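Local atomic coordinates of malonyl acyl carrier protein transacylase (Streptococcus pneumoniae, PDB entry 3IM8), a protein that probably transfers the malonyl group of malonyl-CoA to holo acyl carrier protein, supplying malonyl units for fatty acid synthesis. Residues S37-Y42 with D104-V109; A64-S69 with E93-V98; G116-E121 with S207-E212; C145-E150 with V178-E183; V217-F222 with E238-L243. One frame throughout, in Å; residues are numbered along the deposited sequence.

Contact 1: residues S37-Y42 with D104-V109; sequences SQVLGY and DFEDAV
Val39 and Val109 each hold CG1 anti to the backbone N (chi1 166° and 177°), and this puts the two CG1 methyls against each other where helix 27-40 ends beside the start of helix 105-122. Val39 CG1 lies 3.9 Å from Val109 CG1. The other branch of the same valine, CG2, rests on the aliphatic part of Glu106, 3.7 Å from its CG, so Val39 straddles two residues one helical turn apart. Leu40 comes in from the side: its chain meets Val109 at about a right angle, and Val109 CG1 nestles near the fork of the leucine, 3.7 Å from Leu40 CG. Gly41 then leaves the helix with positive phi, while Asp104 caps the other helix, its OD2 accepting from Asp107 N at 2.9 Å. The carboxylate of Glu106 makes a weak, long ion pair with Arg35. Leu66 of helix 58-78 covers Val109 from another side. The interface is thus held by methyl and methylene surfaces, and the polar groups work at its margins; shape and exclusion of water, rather than directed bonds, should account for most of its cohesion.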
# COMPACT_ATOMS: atom_id res chain seq x y z
N SER A 37 12.98 -14.22 6.63
CA SER A 37 12.82 -15.67 6.48
C SER A 37 12.82 -16.32 7.83
O SER A 37 11.91 -17.08 8.10
CB SER A 37 13.88 -16.29 5.58
OG SER A 37 13.67 -15.90 4.23
N GLN A 38 13.79 -15.99 8.70
CA GLN A 38 13.76 -16.43 10.11
C GLN A 38 12.45 -16.13 10.83
O GLN A 38 11.89 -17.02 11.46
CB GLN A 38 14.92 -15.87 10.94
CG GLN A 38 15.24 -16.78 12.11
CD GLN A 38 16.68 -16.63 12.60
OE1 GLN A 38 17.20 -17.46 13.38
NE2 GLN A 38 17.35 -15.56 12.14
N VAL A 39 11.96 -14.90 10.76
CA VAL A 39 10.72 -14.58 11.49
C VAL A 39 9.56 -15.46 11.00
O VAL A 39 8.75 -15.96 11.78
CB VAL A 39 10.37 -13.07 11.40
CG1 VAL A 39 8.90 -12.79 11.86
CG2 VAL A 39 11.36 -12.25 12.18
N LEU A 40 9.49 -15.64 9.69
CA LEU A 40 8.41 -16.39 9.05
C LEU A 40 8.42 -17.91 9.25
O LEU A 40 7.39 -18.53 9.23
CB LEU A 40 8.45 -16.08 7.55
CG LEU A 40 8.23 -14.58 7.33
CD1 LEU A 40 8.62 -14.17 5.90
CD2 LEU A 40 6.78 -14.24 7.58
N GLY A 41 9.58 -18.54 9.42
CA GLY A 41 9.66 -19.99 9.54
C GLY A 41 9.68 -20.69 8.19
O GLY A 41 9.35 -21.89 8.09
N TYR A 42 10.03 -19.94 7.14
CA TYR A 42 10.17 -20.48 5.76
C TYR A 42 11.05 -19.55 4.91
O TYR A 42 11.26 -18.35 5.23
CB TYR A 42 8.82 -20.76 5.10
CG TYR A 42 8.02 -19.51 4.84
CD1 TYR A 42 8.40 -18.59 3.84
CD2 TYR A 42 6.87 -19.25 5.59
CE1 TYR A 42 7.64 -17.42 3.60
CE2 TYR A 42 6.11 -18.12 5.36
CZ TYR A 42 6.50 -17.21 4.36
OH TYR A 42 5.75 -16.11 4.17
N ASP A 104 9.37 -1.89 14.51
CA ASP A 104 10.55 -2.76 14.34
C ASP A 104 10.37 -3.67 13.10
O ASP A 104 9.26 -4.15 12.82
CB ASP A 104 10.81 -3.61 15.61
CG ASP A 104 11.88 -4.73 15.39
OD1 ASP A 104 13.09 -4.43 15.41
OD2 ASP A 104 11.51 -5.92 15.21
N PHE A 105 11.45 -3.89 12.37
CA PHE A 105 11.34 -4.63 11.15
C PHE A 105 10.83 -6.07 11.37
O PHE A 105 9.88 -6.52 10.69
CB PHE A 105 12.68 -4.66 10.42
CG PHE A 105 12.68 -5.56 9.25
CD1 PHE A 105 11.77 -5.37 8.23
CD2 PHE A 105 13.58 -6.62 9.18
CE1 PHE A 105 11.76 -6.21 7.08
CE2 PHE A 105 13.56 -7.47 8.09
CZ PHE A 105 12.64 -7.25 7.03
N GLU A 106 11.47 -6.79 12.28
CA GLU A 106 11.05 -8.16 12.61
C GLU A 106 9.61 -8.25 13.14
O GLU A 106 8.85 -9.17 12.79
CB GLU A 106 12.09 -8.82 13.56
CG GLU A 106 13.33 -9.21 12.79
CD GLU A 106 14.55 -9.52 13.64
OE1 GLU A 106 15.08 -8.60 14.30
OE2 GLU A 106 15.05 -10.67 13.58
N ASP A 107 9.21 -7.28 13.96
CA ASP A 107 7.81 -7.13 14.35
C ASP A 107 6.86 -6.97 13.13
O ASP A 107 5.78 -7.57 13.09
CB ASP A 107 7.64 -5.88 15.23
CG ASP A 107 8.05 -6.12 16.67
OD1 ASP A 107 8.27 -7.29 17.02
OD2 ASP A 107 8.19 -5.12 17.43
N ALA A 108 7.28 -6.13 12.17
CA ALA A 108 6.50 -5.83 10.98
C ALA A 108 6.27 -7.11 10.20
O ALA A 108 5.16 -7.41 9.81
CB ALA A 108 7.26 -4.83 10.11
N VAL A 109 7.33 -7.86 9.97
CA VAL A 109 7.24 -9.07 9.19
C VAL A 109 6.20 -10.02 9.80
O VAL A 109 5.34 -10.52 9.05
CB VAL A 109 8.59 -9.76 9.09
CG1 VAL A 109 8.47 -11.06 8.35
CG2 VAL A 109 9.59 -8.83 8.35

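Contact 2: residues A64-S69 with E93-V98; sequences AILATS and EYSALV
Tyr94 is the first residue of 93-98 to touch the helix segment 64-69, and it does so through the root of its side chain: its CB lies 3.6 Å from Leu66 CD1. With CG anti to the carbonyl carbon (chi1 -74°), the phenol ring is led off toward Val112 and Arg115 of helix 105-122. Ser95 comes next and brings the backbones together, its CA being 5.5 Å from Leu66 CA. The same leucine methyl, CD1, presses on the peptide here, 3.4 Å from Ser95 N, while Ser95 OG lies over the base of Leu66, 3.7 Å from its CA. Leu66 lies alongside the serine, its CG anti to the backbone N and its chi2 of 127° well off the usual staggered values. Ser95 OG also meets Ser69 CB, at 3.9 Å; the hydroxyl of Ser69 is engaged elsewhere, with Gly273 O among its partners. Val98, a turn further on, points the same way as Ser95 and touches Ala108 and Phe105 of helix 105-122. The short axes pass 9.4 Å apart at 36°, with Ser95 facing Leu66 and Ser69 CB. Helix 92-99 follows strand 85-88 and a turn resembling the nucleophile elbow of this family, which carries the predicted active-site Ser90. Helix 58-78 lies along one flank of it, helix 105-122 touches both, Val109 on Leu66 and Ala108 on Val98, and Leu244 of helix 240-247 covers Tyr94 and Leu97.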
# COMPACT_ATOMS: atom_id res chain seq x y z
N ALA A 64 6.18 -10.70 1.74
CA ALA A 64 7.14 -10.70 0.63
C ALA A 64 7.46 -9.30 0.20
O ALA A 64 8.62 -8.95 0.09
CB ALA A 64 6.60 -11.50 -0.61
N ILE A 65 6.41 -8.51 -0.07
CA ILE A 65 6.59 -7.12 -0.50
C ILE A 65 7.23 -6.32 0.66
O ILE A 65 8.16 -5.58 0.45
CB ILE A 65 5.25 -6.45 -0.92
CG1 ILE A 65 4.78 -7.01 -2.25
CG2 ILE A 65 5.41 -4.88 -1.06
CD1 ILE A 65 3.34 -6.79 -2.52
N LEU A 66 6.70 -6.46 1.87
CA LEU A 66 7.27 -5.64 2.96
C LEU A 66 8.79 -5.85 3.13
O LEU A 66 9.54 -4.90 3.28
CB LEU A 66 6.54 -5.85 4.29
CG LEU A 66 7.19 -5.12 5.49
CD1 LEU A 66 6.18 -4.23 6.25
CD2 LEU A 66 7.97 -6.08 6.44
N ALA A 67 9.23 -7.10 3.11
CA ALA A 67 10.63 -7.44 3.27
C ALA A 67 11.43 -6.88 2.11
O ALA A 67 12.50 -6.33 2.31
CB ALA A 67 10.80 -8.94 3.35
N THR A 68 10.89 -7.02 0.89
CA THR A 68 11.55 -6.51 -0.31
C THR A 68 11.66 -4.99 -0.29
O THR A 68 12.73 -4.45 -0.48
CB THR A 68 10.81 -6.95 -1.52
OG1 THR A 68 10.87 -8.38 -1.59
CG2 THR A 68 11.48 -6.34 -2.76
N SER A 69 10.56 -4.32 -0.02
CA SER A 69 10.56 -2.87 0.12
C SER A 69 11.48 -2.34 1.21
O SER A 69 12.23 -1.41 0.96
CB SER A 69 9.15 -2.40 0.42
OG SER A 69 8.32 -2.75 -0.67
N GLU A 93 2.01 0.91 3.98
CA GLU A 93 2.01 1.78 5.16
C GLU A 93 2.87 1.16 6.24
O GLU A 93 3.46 1.88 7.07
CB GLU A 93 0.57 1.96 5.68
CG GLU A 93 0.46 2.84 6.90
CD GLU A 93 -0.81 3.64 6.85
OE1 GLU A 93 -0.86 4.61 6.08
OE2 GLU A 93 -1.76 3.26 7.53
N TYR A 94 2.93 -0.17 6.24
CA TYR A 94 3.70 -0.90 7.27
C TYR A 94 5.17 -0.80 6.98
O TYR A 94 5.99 -0.62 7.90
CB TYR A 94 3.28 -2.37 7.38
CG TYR A 94 1.96 -2.59 8.05
CD1 TYR A 94 0.77 -2.29 7.39
CD2 TYR A 94 1.90 -3.06 9.35
CE1 TYR A 94 -0.47 -2.50 8.03
CE2 TYR A 94 0.66 -3.29 10.00
CZ TYR A 94 -0.50 -3.01 9.33
OH TYR A 94 -1.70 -3.24 9.92
N SER A 95 5.51 -0.90 5.71
CA SER A 95 6.91 -0.67 5.24
C SER A 95 7.41 0.72 5.66
O SER A 95 8.53 0.86 6.14
CB SER A 95 6.99 -0.82 3.71
OG SER A 95 6.49 -2.07 3.26
N ALA A 96 6.54 1.73 5.45
CA ALA A 96 6.71 3.14 5.84
C ALA A 96 6.79 3.30 7.37
O ALA A 96 7.59 4.09 7.87
CB ALA A 96 5.58 3.87 5.34
N LEU A 97 6.00 2.53 8.11
CA LEU A 97 6.12 2.49 9.59
C LEU A 97 7.48 2.02 10.02
O LEU A 97 8.05 2.58 10.96
CB LEU A 97 5.03 1.64 10.26
CG LEU A 97 3.68 2.38 10.36
CD1 LEU A 97 2.55 1.38 10.73
CD2 LEU A 97 3.73 3.58 11.35
N VAL A 98 8.01 1.01 9.34
CA VAL A 98 9.39 0.54 9.57
C VAL A 98 10.42 1.61 9.21
O VAL A 98 11.30 1.93 10.02
CB VAL A 98 9.71 -0.79 8.85
CG1 VAL A 98 11.25 -1.14 8.94
CG2 VAL A 98 8.89 -1.93 9.45

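Contact 3: residues G116-E121 with S207-E212; sequences GAYMEE and SQKLAE
Lys209 and Tyr118 make the heart of an antiparallel helix pair, 116-121 against 207-212, whose short axes run 9.4 Å apart at 165° within the acyltransferase domain. The lysine leads outward from there. Its CB sits squarely over the tyrosine ring, 3.6 Å from the centroid of Tyr118 and only 4° off the ring normal, a textbook CH-pi contact. CG arches away from the ring, and CD comes back down near the CD2 side, 3.5 Å from Tyr118 CD2. CE has passed the ring and meets Glu121, 3.3 Å from its OE1. At the last bond the chain bends (chi4 -65°), which leaves Lys209 NZ 4.5 Å from Glu121 OE1: the opposite charges probably attract weakly, though they are beyond a salt bridge. Glu121 OE2 meanwhile lies in plane at the edge of the Tyr118 ring. The next residue of the lysine's helix also leans on the tyrosine, with Leu210 CB 4.2 Å from Tyr118 CD1, on the buried side. One face of the ring is thus covered by the lysine's methylenes, and the end of the phenol is fixed by polar partners: Thr213 OG1 is hydrogen-bonded to Tyr118 OH. A water completes the link, lying 3.1 Å from Tyr118 OH and donating to Lys209 O at 2.8 Å.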
# COMPACT_ATOMS: atom_id res chain seq x y z
N GLY A 116 -2.18 -10.27 6.47
CA GLY A 116 -2.49 -10.93 5.16
C GLY A 116 -3.51 -12.06 5.30
O GLY A 116 -4.54 -12.10 4.59
N ALA A 117 -3.20 -12.98 6.22
CA ALA A 117 -4.10 -14.06 6.61
C ALA A 117 -5.48 -13.54 6.92
O ALA A 117 -6.42 -13.99 6.26
CB ALA A 117 -3.51 -14.87 7.81
N TYR A 118 -5.62 -12.57 7.84
CA TYR A 118 -6.95 -12.09 8.26
C TYR A 118 -7.71 -11.49 7.11
O TYR A 118 -8.91 -11.67 7.02
CB TYR A 118 -6.90 -11.03 9.36
CG TYR A 118 -6.17 -11.44 10.64
CD1 TYR A 118 -5.45 -10.50 11.38
CD2 TYR A 118 -6.19 -12.78 11.10
CE1 TYR A 118 -4.77 -10.85 12.54
CE2 TYR A 118 -5.52 -13.15 12.30
CZ TYR A 118 -4.81 -12.17 13.00
OH TYR A 118 -4.15 -12.45 14.15
N MET A 119 -7.02 -10.75 6.23
CA MET A 119 -7.64 -10.09 5.06
C MET A 119 -8.14 -11.12 4.04
O MET A 119 -9.24 -10.99 3.52
CB MET A 119 -6.69 -9.08 4.40
CG MET A 119 -6.48 -7.85 5.28
SD MET A 119 -5.41 -6.52 4.67
CE MET A 119 -6.27 -5.94 3.23
N GLU A 120 -7.29 -12.11 3.76
CA GLU A 120 -7.57 -13.22 2.83
C GLU A 120 -8.80 -14.05 3.26
O GLU A 120 -9.68 -14.33 2.45
CB GLU A 120 -6.32 -14.12 2.68
CG GLU A 120 -6.40 -15.32 1.68
CD GLU A 120 -4.98 -15.89 1.21
OE1 GLU A 120 -4.00 -16.00 2.03
OE2 GLU A 120 -4.88 -16.22 -0.01
N GLU A 121 -8.85 -14.43 4.54
CA GLU A 121 -9.99 -15.22 5.04
C GLU A 121 -11.28 -14.40 5.07
O GLU A 121 -12.32 -14.89 4.74
CB GLU A 121 -9.68 -15.82 6.43
CG GLU A 121 -9.75 -14.85 7.62
CD GLU A 121 -9.14 -15.38 8.94
OE1 GLU A 121 -9.91 -15.54 9.92
OE2 GLU A 121 -7.88 -15.57 9.01
N SER A 207 -10.54 -6.51 10.68
CA SER A 207 -10.03 -5.42 11.53
C SER A 207 -10.05 -5.73 13.04
O SER A 207 -9.22 -5.21 13.81
CB SER A 207 -10.77 -4.13 11.23
OG SER A 207 -12.02 -4.15 11.84
N GLN A 208 -10.98 -6.60 13.45
CA GLN A 208 -11.13 -7.05 14.85
C GLN A 208 -10.02 -7.94 15.27
O GLN A 208 -9.49 -7.82 16.38
CB GLN A 208 -12.45 -7.80 15.08
CG GLN A 208 -13.66 -6.90 15.26
CD GLN A 208 -13.72 -6.27 16.66
OE1 GLN A 208 -13.04 -5.26 16.93
NE2 GLN A 208 -14.53 -6.87 17.56
N LYS A 209 -9.67 -8.86 14.37
CA LYS A 209 -8.58 -9.77 14.64
C LYS A 209 -7.27 -8.96 14.64
O LYS A 209 -6.37 -9.25 15.42
CB LYS A 209 -8.54 -10.88 13.59
CG LYS A 209 -9.54 -12.08 13.80
CD LYS A 209 -9.13 -13.31 12.95
CE LYS A 209 -10.15 -14.48 13.00
NZ LYS A 209 -10.29 -15.12 14.39
N LEU A 210 -7.19 -7.94 13.77
CA LEU A 210 -5.93 -7.26 13.57
C LEU A 210 -5.74 -6.38 14.79
O LEU A 210 -4.64 -6.26 15.28
CB LEU A 210 -5.92 -6.43 12.28
CG LEU A 210 -4.69 -5.54 11.90
CD1 LEU A 210 -3.47 -6.37 11.62
CD2 LEU A 210 -5.01 -4.76 10.68
N ALA A 211 -6.85 -5.85 15.33
CA ALA A 211 -6.78 -5.00 16.53
C ALA A 211 -6.24 -5.75 17.76
O ALA A 211 -5.40 -5.21 18.52
CB ALA A 211 -8.12 -4.31 16.80
N GLU A 212 -6.65 -7.02 17.90
CA GLU A 212 -6.12 -7.87 18.95
C GLU A 212 -4.63 -8.07 18.73
O GLU A 212 -3.85 -8.06 19.68
CB GLU A 212 -6.77 -9.28 18.99
CG GLU A 212 -8.29 -9.40 18.98
CD GLU A 212 -8.76 -10.89 18.90
OE1 GLU A 212 -9.36 -11.34 17.85
OE2 GLU A 212 -8.48 -11.62 19.86
O HOH W 1 -6.17 -11.91 16.41

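Contact 4: residues C145-E150 with V178-E183; sequences CQKASE and VELLQE
Ala148 and Leu180 bring the backbones of 145-150 and 178-183 nearest, with 7.8 Å between their CA atoms. These are the two helices of the small ferredoxin-like subdomain of this family, packed side by side on the mixed sheet that includes strands 129-134 and 154-161. One side chain, Leu180, carries the contact. Its CG is anti to the carbonyl carbon (chi1 -79°), and its fork is thrust toward the other helix. CD1 makes the closest approach, 3.6 Å from Lys147 CB and 4.0 Å from Ala148 N, so one methyl sits at the junction of two residues. The methyl of Ala148 adds a looser touch, its CB 4.3 Å from Leu180 CD1. Lys147 crosses the leucine at about a right angle: with CG anti to the backbone N it runs outward over the fork, then bends at chi3 (-58°), so that its CD sits 3.8 Å from Leu180 CD2. The methylenes of an exposed lysine thereby roof a buried leucine. Of the acids in the facing segment the closest is Glu183, with Lys147 NZ 6.4 Å from its OE1, not in contact. Beneath, Leu180 also rests on Ala144, while Cys145 and Ala148 pack on Val154 of the sheet. At the far side of the first segment, Ser149 OG turns back on its own chain and donates to Cys145 O at 2.7 Å.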
# COMPACT_ATOMS: atom_id res chain seq x y z
N CYS A 145 -22.42 5.81 -4.74
CA CYS A 145 -22.21 4.70 -3.81
C CYS A 145 -23.17 4.75 -2.61
O CYS A 145 -23.59 3.73 -2.05
CB CYS A 145 -20.76 4.71 -3.30
SG CYS A 145 -19.53 4.27 -4.56
N GLN A 146 -23.47 5.97 -2.19
CA GLN A 146 -24.45 6.17 -1.14
C GLN A 146 -25.85 5.68 -1.50
O GLN A 146 -26.39 4.85 -0.77
CB GLN A 146 -24.41 7.61 -0.58
CG GLN A 146 -23.44 7.63 0.62
CD GLN A 146 -22.80 8.98 0.86
OE1 GLN A 146 -23.33 10.01 0.40
NE2 GLN A 146 -21.64 8.99 1.58
N LYS A 147 -26.41 6.14 -2.63
CA LYS A 147 -27.70 5.60 -3.11
C LYS A 147 -27.69 4.07 -3.21
O LYS A 147 -28.62 3.39 -2.78
CB LYS A 147 -28.03 6.17 -4.48
CG LYS A 147 -29.52 6.05 -4.85
CD LYS A 147 -29.83 6.90 -6.08
CE LYS A 147 -29.50 8.44 -5.90
NZ LYS A 147 -29.17 9.20 -7.18
N ALA A 148 -26.59 3.52 -3.74
CA ALA A 148 -26.48 2.07 -3.95
C ALA A 148 -26.36 1.25 -2.68
O ALA A 148 -26.62 0.06 -2.73
CB ALA A 148 -25.31 1.76 -4.88
N SER A 149 -25.96 1.89 -1.55
CA SER A 149 -25.68 1.20 -0.25
C SER A 149 -26.85 0.54 0.44
O SER A 149 -26.70 -0.30 1.35
CB SER A 149 -25.01 2.16 0.76
OG SER A 149 -23.71 2.51 0.36
N GLU A 150 -28.04 0.92 0.01
CA GLU A 150 -29.24 0.27 0.46
C GLU A 150 -29.23 -1.20 0.07
O GLU A 150 -29.78 -2.08 0.78
CB GLU A 150 -30.41 0.94 -0.22
CG GLU A 150 -31.69 0.24 0.09
CD GLU A 150 -32.88 0.96 -0.48
OE1 GLU A 150 -32.96 1.10 -1.73
OE2 GLU A 150 -33.70 1.37 0.35
N VAL A 178 -22.35 1.34 -10.32
CA VAL A 178 -21.89 1.71 -11.69
C VAL A 178 -23.04 2.10 -12.61
O VAL A 178 -22.89 2.98 -13.45
CB VAL A 178 -20.97 0.62 -12.42
CG1 VAL A 178 -19.60 0.47 -11.74
CG2 VAL A 178 -21.64 -0.71 -12.59
N GLU A 179 -24.19 1.46 -12.41
CA GLU A 179 -25.41 1.82 -13.16
C GLU A 179 -25.71 3.26 -12.84
O GLU A 179 -25.96 4.09 -13.73
CB GLU A 179 -26.57 0.90 -12.74
CG GLU A 179 -27.95 1.28 -13.32
CD GLU A 179 -29.09 0.54 -12.64
OE1 GLU A 179 -29.04 -0.72 -12.66
OE2 GLU A 179 -30.02 1.20 -12.09
N LEU A 180 -25.64 3.61 -11.55
CA LEU A 180 -25.90 5.00 -11.19
C LEU A 180 -24.81 5.89 -11.78
O LEU A 180 -25.11 6.97 -12.26
CB LEU A 180 -26.03 5.14 -9.67
CG LEU A 180 -27.38 4.73 -9.09
CD1 LEU A 180 -27.21 4.54 -7.58
CD2 LEU A 180 -28.49 5.77 -9.44
N LEU A 181 -23.55 5.43 -11.79
CA LEU A 181 -22.45 6.21 -12.41
C LEU A 181 -22.63 6.43 -13.94
O LEU A 181 -22.43 7.55 -14.44
CB LEU A 181 -21.07 5.60 -12.07
CG LEU A 181 -20.68 5.64 -10.56
CD1 LEU A 181 -19.77 4.48 -10.05
CD2 LEU A 181 -20.12 6.98 -10.13
N GLN A 182 -22.95 5.38 -14.69
CA GLN A 182 -23.19 5.52 -16.15
C GLN A 182 -24.30 6.55 -16.41
O GLN A 182 -24.13 7.48 -17.22
CB GLN A 182 -23.59 4.17 -16.77
CG GLN A 182 -22.44 3.13 -16.79
CD GLN A 182 -22.89 1.65 -16.90
OE1 GLN A 182 -24.02 1.29 -16.58
NE2 GLN A 182 -21.98 0.80 -17.32
N GLU A 183 -25.42 6.40 -15.71
CA GLU A 183 -26.51 7.36 -15.81
C GLU A 183 -25.96 8.76 -15.61
O GLU A 183 -26.11 9.63 -16.47
CB GLU A 183 -27.59 7.05 -14.78
CG GLU A 183 -28.98 6.90 -15.36
CD GLU A 183 -30.04 6.64 -14.30
OE1 GLU A 183 -30.07 7.38 -13.30
OE2 GLU A 183 -30.83 5.69 -14.47

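Contact 5: residues V217-F222 with E238-L243; sequences VSFSDF and EDIAQL
Ile240 is gripped by Phe219 and Phe222 where an extended loop, 217-222, lies across the first turn of helix 240-247, a loop-on-helix packing in the acyltransferase domain. The tight part belongs wholly to this isoleucine. Its CG2, anti to the backbone N, stands over the middle of one aromatic ring, 3.6 Å from the centroid of Phe219 and 9° from the ring normal, a CH-pi contact over the face. The other branch, with CG1 anti to the carbonyl carbon (chi1 -57°), reaches between the two aromatics. There its tip, Ile240 CD1, lies 3.7 Å from Phe219 CB and 3.9 Å from Phe222 CE1, and Ile240 CG1 is 3.9 Å from Phe222 CZ. Phe222 and Ile240 reach toward each other from opposite directions, and the isoleucine touches both rings, which belong to residues three apart. Leu97 of helix 92-99 also touches both Phe222 and Ile240.

Toward the outside the packing thins. Ala241 gives the ring only a distant methyl, its CB 4.4 Å from Phe219 CE1, although Leu214 of helix 204-215 touches both residues. Asp221 forms a salt bridge with Lys237, just before the second segment. The loop also braces its own aromatic: on the face of the Phe219 ring opposite Ile240, Val217 CG1 sits 3.5 Å above the plane, offset toward the rim.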
# COMPACT_ATOMS: atom_id res chain seq x y z
N VAL A 217 1.63 -5.33 19.78
CA VAL A 217 2.77 -4.75 19.12
C VAL A 217 3.09 -3.45 19.82
O VAL A 217 2.21 -2.61 20.04
CB VAL A 217 2.53 -4.46 17.61
CG1 VAL A 217 3.75 -3.75 16.97
CG2 VAL A 217 2.12 -5.73 16.82
N SER A 218 4.36 -3.28 20.09
CA SER A 218 4.84 -2.18 20.85
C SER A 218 5.49 -1.24 19.85
O SER A 218 6.52 -1.56 19.27
CB SER A 218 5.84 -2.73 21.88
OG SER A 218 6.81 -1.77 22.23
N PHE A 219 4.89 -0.06 19.66
CA PHE A 219 5.44 0.89 18.70
C PHE A 219 6.43 1.84 19.41
O PHE A 219 6.33 1.97 20.64
CB PHE A 219 4.31 1.61 17.95
CG PHE A 219 3.46 0.68 17.10
CD1 PHE A 219 2.27 0.17 17.58
CD2 PHE A 219 3.89 0.28 15.84
CE1 PHE A 219 1.50 -0.67 16.81
CE2 PHE A 219 3.13 -0.58 15.06
CZ PHE A 219 1.93 -1.07 15.56
N SER A 220 7.39 2.42 18.65
CA SER A 220 8.41 3.38 19.14
C SER A 220 8.12 4.77 18.65
O SER A 220 7.16 4.98 17.90
CB SER A 220 9.82 3.03 18.63
OG SER A 220 10.39 1.87 19.24
N ASP A 221 8.97 5.72 19.03
CA ASP A 221 8.89 7.10 18.55
C ASP A 221 9.15 7.17 17.04
O ASP A 221 10.03 6.44 16.54
CB ASP A 221 9.98 7.93 19.27
CG ASP A 221 9.57 8.40 20.67
OD1 ASP A 221 10.44 8.94 21.41
OD2 ASP A 221 8.36 8.27 21.01
N PHE A 222 8.43 8.02 16.32
CA PHE A 222 8.70 8.31 14.89
C PHE A 222 10.04 9.03 14.73
O PHE A 222 10.28 10.02 15.40
CB PHE A 222 7.59 9.18 14.26
CG PHE A 222 6.31 8.40 13.91
CD1 PHE A 222 5.19 8.46 14.73
CD2 PHE A 222 6.24 7.61 12.75
CE1 PHE A 222 4.01 7.77 14.40
CE2 PHE A 222 5.06 6.91 12.40
CZ PHE A 222 3.96 6.97 13.21
N GLU A 238 0.59 7.58 19.47
CA GLU A 238 -0.42 7.05 20.37
C GLU A 238 -1.64 6.54 19.59
O GLU A 238 -2.51 5.92 20.16
CB GLU A 238 -0.81 8.15 21.38
CG GLU A 238 -1.46 9.42 20.78
CD GLU A 238 -0.47 10.55 20.40
OE1 GLU A 238 -0.97 11.62 19.96
OE2 GLU A 238 0.79 10.41 20.53
N ASP A 239 -1.68 6.83 18.28
CA ASP A 239 -2.81 6.47 17.41
C ASP A 239 -2.53 5.33 16.46
O ASP A 239 -3.46 4.82 15.87
CB ASP A 239 -3.23 7.63 16.49
CG ASP A 239 -3.81 8.83 17.25
OD1 ASP A 239 -4.48 8.65 18.28
OD2 ASP A 239 -3.58 9.96 16.77
N ILE A 240 -1.27 5.00 16.21
CA ILE A 240 -0.94 3.93 15.22
C ILE A 240 -1.93 2.71 15.18
O ILE A 240 -2.48 2.41 14.14
CB ILE A 240 0.53 3.46 15.37
CG1 ILE A 240 1.50 4.63 15.22
CG2 ILE A 240 0.88 2.30 14.38
CD1 ILE A 240 2.83 4.37 15.90
N ALA A 241 -2.11 1.99 16.29
CA ALA A 241 -2.88 0.72 16.23
C ALA A 241 -4.34 0.95 15.90
O ALA A 241 -4.94 0.17 15.13
CB ALA A 241 -2.79 0.06 17.50
N GLN A 242 -4.91 2.02 16.46
CA GLN A 242 -6.28 2.41 16.19
C GLN A 242 -6.42 2.70 14.69
O GLN A 242 -7.42 2.35 14.06
CB GLN A 242 -6.66 3.69 16.97
CG GLN A 242 -8.16 3.86 17.25
CD GLN A 242 -8.93 4.86 16.34
OE1 GLN A 242 -8.34 5.75 15.69
NE2 GLN A 242 -10.28 4.73 16.33
N LEU A 243 -5.41 3.36 14.12
CA LEU A 243 -5.45 3.75 12.72
C LEU A 243 -5.23 2.54 11.79
O LEU A 243 -5.87 2.43 10.75
CB LEU A 243 -4.45 4.89 12.45
CG LEU A 243 -4.84 6.28 12.97
CD1 LEU A 243 -3.67 7.32 12.95
CD2 LEU A 243 -6.04 6.88 12.26

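From the N terminus, helix 27-40 opens the first loop, which contact 1 closes on helix 105-122. Contact 2 falls wholly within that loop, joining helices 58-78 and 92-99, and the two touch through Leu66 and Val98. Helix 105-122 then continues into contact 3, which closes a longer loop on helix 204-215. That excursion contains the small subdomain, and contact 4 lies inside it, pairing its two helices with its centre 29 Å from that of contact 3. Contact 5 comes last, a short loop of its own ending at helix 240-247; it meets contact 2 through Leu97. No two loops cross, and contacts 1, 2, 3 and 5 bind the helices of the larger part together.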